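Local coordinates for StiE protein (Stigmatella aurantiaca, PDB 6ECX) that binds S-adenosylmethionine as the oxygen-methyltransferase domain of a multifunctional polyketide synthase, where it probably methylates the growing polyketide chain, at residues 217-228 / 298-309. Residues are numbered along the deposited sequence; the frame is centred on the assembly and turned at random.
Sequences WNKLFSSNHLRL and SDELFHLNAKQF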
loop_
_atom_site.group_PDB
_atom_site.type_symbol
_atom_site.label_atom_id
_atom_site.label_comp_id
_atom_site.label_asym_id
_atom_site.label_seq_id
_atom_site.Cartn_x
_atom_site.Cartn_y
_atom_site.Cartn_z
ATOM N N TRP A 217 -2.691 15.517 -1.716
ATOM C CA TRP A 217 -1.645 14.819 -0.965
ATOM C C TRP A 217 -0.633 15.802 -0.385
ATOM O O TRP A 217 -0.210 15.663 0.767
ATOM C CB TRP A 217 -0.900 13.813 -1.846
ATOM C CG TRP A 217 -1.642 12.527 -2.168
ATOM C CD1 TRP A 217 -2.023 12.094 -3.405
ATOM C CD2 TRP A 217 -2.059 11.510 -1.245
ATOM N NE1 TRP A 217 -2.657 10.873 -3.313
ATOM C CE2 TRP A 217 -2.699 10.496 -2.000
ATOM C CE3 TRP A 217 -1.968 11.361 0.142
ATOM C CZ2 TRP A 217 -3.242 9.351 -1.411
ATOM C CZ3 TRP A 217 -2.507 10.215 0.728
ATOM C CH2 TRP A 217 -3.136 9.227 -0.051
ATOM N N ASN A 218 -0.192 16.767 -1.198
ATOM C CA ASN A 218 0.766 17.771 -0.744
ATOM C C ASN A 218 0.250 18.519 0.486
ATOM O O ASN A 218 0.989 18.721 1.455
ATOM C CB ASN A 218 1.079 18.747 -1.890
ATOM C CG ASN A 218 2.296 19.609 -1.589
ATOM O OD1 ASN A 218 2.839 19.516 -0.496
ATOM N ND2 ASN A 218 2.729 20.430 -2.550
ATOM N N LYS A 219 -1.020 18.930 0.477
ATOM C CA LYS A 219 -1.555 19.636 1.637
ATOM C C LYS A 219 -1.493 18.761 2.885
ATOM O O LYS A 219 -1.118 19.232 3.969
ATOM C CB LYS A 219 -2.991 20.081 1.342
ATOM C CG LYS A 219 -3.524 21.152 2.286
ATOM C CD LYS A 219 -4.822 21.741 1.741
ATOM C CE LYS A 219 -5.431 22.744 2.706
ATOM N NZ LYS A 219 -4.489 23.864 2.995
ATOM N N LEU A 220 -1.822 17.472 2.742
ATOM C CA LEU A 220 -1.749 16.553 3.873
ATOM C C LEU A 220 -0.329 16.430 4.398
ATOM O O LEU A 220 -0.107 16.433 5.615
ATOM C CB LEU A 220 -2.265 15.170 3.474
ATOM C CG LEU A 220 -3.778 15.066 3.253
ATOM C CD1 LEU A 220 -4.104 13.719 2.637
ATOM C CD2 LEU A 220 -4.494 15.247 4.577
ATOM N N PHE A 221 0.640 16.240 3.498
ATOM C CA PHE A 221 2.028 16.105 3.955
ATOM C C PHE A 221 2.497 17.395 4.613
ATOM O O PHE A 221 3.010 17.385 5.730
ATOM C CB PHE A 221 2.970 15.760 2.790
ATOM C CG PHE A 221 2.734 14.402 2.159
ATOM C CD1 PHE A 221 1.858 13.485 2.727
ATOM C CD2 PHE A 221 3.379 14.064 0.969
ATOM C CE1 PHE A 221 1.642 12.239 2.124
ATOM C CE2 PHE A 221 3.172 12.834 0.360
ATOM C CZ PHE A 221 2.298 11.915 0.930
ATOM N N SER A 222 2.304 18.526 3.931
ATOM C CA SER A 222 2.951 19.778 4.342
ATOM C C SER A 222 2.353 20.358 5.613
ATOM O O SER A 222 3.053 21.069 6.343
ATOM C CB SER A 222 2.839 20.827 3.234
ATOM O OG SER A 222 3.236 20.288 1.988
ATOM N N SER A 223 1.054 20.141 5.844
ATOM C CA SER A 223 0.372 20.536 7.077
ATOM C C SER A 223 0.756 19.662 8.259
ATOM O O SER A 223 0.389 19.981 9.397
ATOM C CB SER A 223 -1.153 20.460 6.905
ATOM O OG SER A 223 -1.532 21.163 5.742
ATOM N N ASN A 224 1.444 18.552 8.015
ATOM C CA ASN A 224 1.767 17.608 9.072
ATOM C C ASN A 224 3.260 17.265 9.080
ATOM O O ASN A 224 3.652 16.146 9.409
ATOM C CB ASN A 224 0.871 16.375 8.937
ATOM C CG ASN A 224 -0.588 16.710 9.248
ATOM O OD1 ASN A 224 -0.932 16.875 10.410
ATOM N ND2 ASN A 224 -1.427 16.865 8.219
ATOM N N HIS A 225 4.101 18.227 8.704
ATOM C CA HIS A 225 5.554 18.116 8.869
ATOM C C HIS A 225 6.134 16.951 8.076
ATOM O O HIS A 225 7.070 16.289 8.525
ATOM C CB HIS A 225 5.938 17.992 10.352
ATOM C CG HIS A 225 5.463 19.137 11.193
ATOM N ND1 HIS A 225 4.395 19.033 12.060
ATOM C CD2 HIS A 225 5.893 20.419 11.279
ATOM C CE1 HIS A 225 4.189 20.201 12.642
ATOM N NE2 HIS A 225 5.084 21.059 12.185
ATOM N N LEU A 226 5.625 16.720 6.866
ATOM C CA LEU A 226 6.081 15.604 6.045
ATOM C C LEU A 226 6.588 16.118 4.711
ATOM O O LEU A 226 5.929 16.945 4.065
ATOM C CB LEU A 226 4.952 14.576 5.827
ATOM C CG LEU A 226 4.459 13.872 7.094
ATOM C CD1 LEU A 226 3.135 13.136 6.857
ATOM C CD2 LEU A 226 5.529 12.906 7.623
ATOM N N ARG A 227 7.749 15.614 4.297
ATOM C CA ARG A 227 8.377 15.997 3.042
ATOM C C ARG A 227 8.442 14.782 2.128
ATOM O O ARG A 227 8.974 13.736 2.518
ATOM C CB ARG A 227 9.788 16.561 3.266
ATOM C CG ARG A 227 10.311 17.371 2.072
ATOM C CD ARG A 227 11.673 17.976 2.366
ATOM N NE ARG A 227 12.718 16.967 2.222
ATOM C CZ ARG A 227 13.232 16.277 3.231
ATOM N NH1 ARG A 227 14.165 15.368 3.003
ATOM N NH2 ARG A 227 12.833 16.514 4.475
ATOM N N LEU A 228 7.903 14.922 0.918
ATOM C CA LEU A 228 8.050 13.875 -0.075
ATOM C C LEU A 228 9.488 13.862 -0.575
ATOM O O LEU A 228 9.962 14.861 -1.127
ATOM C CB LEU A 228 7.092 14.138 -1.231
ATOM C CG LEU A 228 7.209 13.195 -2.429
ATOM C CD1 LEU A 228 6.969 11.724 -2.002
ATOM C CD2 LEU A 228 6.176 13.615 -3.510
ATOM N N SER A 298 6.315 25.049 6.915
ATOM C CA SER A 298 5.315 24.237 6.226
ATOM C C SER A 298 5.069 24.748 4.813
ATOM O O SER A 298 4.832 23.955 3.893
ATOM C CB SER A 298 4.010 24.218 7.020
ATOM O OG SER A 298 3.401 25.498 6.981
ATOM N N ASP A 299 5.096 26.073 4.622
ATOM C CA ASP A 299 4.969 26.606 3.268
ATOM C C ASP A 299 6.134 26.172 2.395
ATOM O O ASP A 299 5.979 26.025 1.181
ATOM C CB ASP A 299 4.878 28.132 3.288
ATOM C CG ASP A 299 5.864 28.761 4.250
ATOM O OD1 ASP A 299 5.567 28.744 5.468
ATOM O OD2 ASP A 299 6.931 29.261 3.794
ATOM N N GLU A 300 7.307 25.949 2.990
ATOM C CA GLU A 300 8.429 25.509 2.175
ATOM C C GLU A 300 8.399 24.002 1.929
ATOM O O GLU A 300 8.852 23.548 0.872
ATOM C CB GLU A 300 9.751 25.931 2.819
ATOM C CG GLU A 300 10.923 25.798 1.889
ATOM C CD GLU A 300 10.738 26.538 0.577
ATOM O OE1 GLU A 300 10.017 27.560 0.528
ATOM O OE2 GLU A 300 11.330 26.091 -0.425
ATOM N N LEU A 301 7.858 23.221 2.867
ATOM C CA LEU A 301 7.577 21.822 2.571
ATOM C C LEU A 301 6.656 21.701 1.366
ATOM O O LEU A 301 6.879 20.864 0.484
ATOM C CB LEU A 301 6.945 21.119 3.775
ATOM C CG LEU A 301 7.771 21.014 5.053
ATOM C CD1 LEU A 301 6.969 20.275 6.105
ATOM C CD2 LEU A 301 9.091 20.317 4.777
ATOM N N PHE A 302 5.608 22.531 1.318
ATOM C CA PHE A 302 4.663 22.462 0.205
ATOM C C PHE A 302 5.349 22.791 -1.114
ATOM O O PHE A 302 5.123 22.117 -2.130
ATOM C CB PHE A 302 3.487 23.415 0.454
ATOM C CG PHE A 302 2.367 23.263 -0.542
ATOM C CD1 PHE A 302 2.434 23.873 -1.782
ATOM C CD2 PHE A 302 1.241 22.503 -0.234
ATOM C CE1 PHE A 302 1.409 23.719 -2.712
ATOM C CE2 PHE A 302 0.207 22.362 -1.164
ATOM C CZ PHE A 302 0.297 22.963 -2.390
ATOM N N HIS A 303 6.182 23.839 -1.112
ATOM C CA HIS A 303 6.895 24.262 -2.319
ATOM C C HIS A 303 7.793 23.142 -2.837
ATOM O O HIS A 303 7.771 22.807 -4.028
ATOM C CB HIS A 303 7.704 25.515 -1.990
ATOM C CG HIS A 303 8.505 26.047 -3.133
ATOM N ND1 HIS A 303 9.870 26.231 -3.057
ATOM C CD2 HIS A 303 8.134 26.466 -4.365
ATOM C CE1 HIS A 303 10.306 26.738 -4.197
ATOM N NE2 HIS A 303 9.273 26.885 -5.010
ATOM N N LEU A 304 8.558 22.527 -1.935
ATOM C CA LEU A 304 9.462 21.437 -2.285
ATOM C C LEU A 304 8.695 20.170 -2.667
ATOM O O LEU A 304 9.034 19.511 -3.657
ATOM C CB LEU A 304 10.411 21.178 -1.103
ATOM C CG LEU A 304 11.347 22.360 -0.754
ATOM C CD1 LEU A 304 11.851 22.427 0.759
ATOM C CD2 LEU A 304 12.500 22.347 -1.718
ATOM N N ASN A 305 7.648 19.823 -1.912
ATOM C CA ASN A 305 6.841 18.658 -2.280
ATOM C C ASN A 305 6.252 18.805 -3.673
ATOM O O ASN A 305 6.144 17.816 -4.406
ATOM C CB ASN A 305 5.697 18.426 -1.290
ATOM C CG ASN A 305 6.177 18.039 0.072
ATOM O OD1 ASN A 305 7.317 17.601 0.242
ATOM N ND2 ASN A 305 5.303 18.177 1.067
ATOM N N ALA A 306 5.797 20.014 -4.025
ATOM C CA ALA A 306 5.142 20.209 -5.313
ATOM C C ALA A 306 6.103 19.898 -6.448
ATOM O O ALA A 306 5.721 19.280 -7.447
ATOM C CB ALA A 306 4.611 21.639 -5.436
ATOM N N LYS A 307 7.370 20.290 -6.294
ATOM C CA LYS A 307 8.371 19.962 -7.299
ATOM C C LYS A 307 8.552 18.453 -7.405
ATOM O O LYS A 307 8.617 17.902 -8.509
ATOM C CB LYS A 307 9.690 20.659 -6.957
ATOM C CG LYS A 307 10.690 20.760 -8.094
ATOM C CD LYS A 307 11.911 21.572 -7.658
ATOM C CE LYS A 307 13.050 21.492 -8.670
ATOM N NZ LYS A 307 14.346 21.979 -8.095
ATOM N N GLN A 308 8.582 17.760 -6.261
ATOM C CA GLN A 308 8.791 16.316 -6.252
ATOM C C GLN A 308 7.586 15.558 -6.807
ATOM O O GLN A 308 7.747 14.474 -7.379
ATOM C CB GLN A 308 9.104 15.863 -4.821
ATOM C CG GLN A 308 10.134 14.762 -4.708
ATOM C CD GLN A 308 11.417 15.068 -5.471
ATOM O OE1 GLN A 308 11.974 16.159 -5.366
ATOM N NE2 GLN A 308 11.883 14.097 -6.253
ATOM N N PHE A 309 6.376 16.096 -6.638
ATOM C CA PHE A 309 5.185 15.449 -7.179
ATOM C C PHE A 309 5.135 15.510 -8.703
ATOM O O PHE A 309 4.376 14.754 -9.316
ATOM C CB PHE A 309 3.916 16.091 -6.611
ATOM C CG PHE A 309 3.386 15.436 -5.354
ATOM C CD1 PHE A 309 2.865 14.143 -5.386
ATOM C CD2 PHE A 309 3.364 16.132 -4.156
ATOM C CE1 PHE A 309 2.359 13.549 -4.233
ATOM C CE2 PHE A 309 2.862 15.543 -2.997
ATOM C CZ PHE A 309 2.353 14.251 -3.041
#
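Helix 298-309 passes closest to the backbone of 217-228 at Ser222-Phe302 and Leu228-Asn305; its direction is 141° from that of helix 217-222 and 24° from that of strand 226-228. Both segments belong to the late part of a Rossmann-like methyltransferase fold, where strand 226-233 runs antiparallel to strand 283-292 in the central sheet. The SAM site lies elsewhere, and the contact joins helix 298-309, the last helix of the chain, to helix 214-222 and strand 226-233, next to the outermost strand 313-314. Asn218 and Ser222 are knobs in holes of helix 298-309. Asn305 bridges helix and strand. Its OD1 accepts from Leu228 N at 2.8 Å. Its ND2 donates to Asn218 OD1 at 3.2 Å and more weakly to Ser222 OG and Leu226 O. This buried amide thus has partners for both polar atoms. Ser222 OG donates to Asn218 O. Leu301 CD1 lies 3.8 Å from His225 CA. Phe309 CZ meets Trp217 CB at 3.5 Å, and Leu228 CD2 makes a CH-pi contact over the centre of the Phe309 ring. The Asn218 amide stacks on Phe302, with CG anti to the backbone N (chi1 -167°). From there, Asn218 ND2 donates an almost straight bond of 3.0 Å to Phe302 O and sits over the centre of the Phe302 ring.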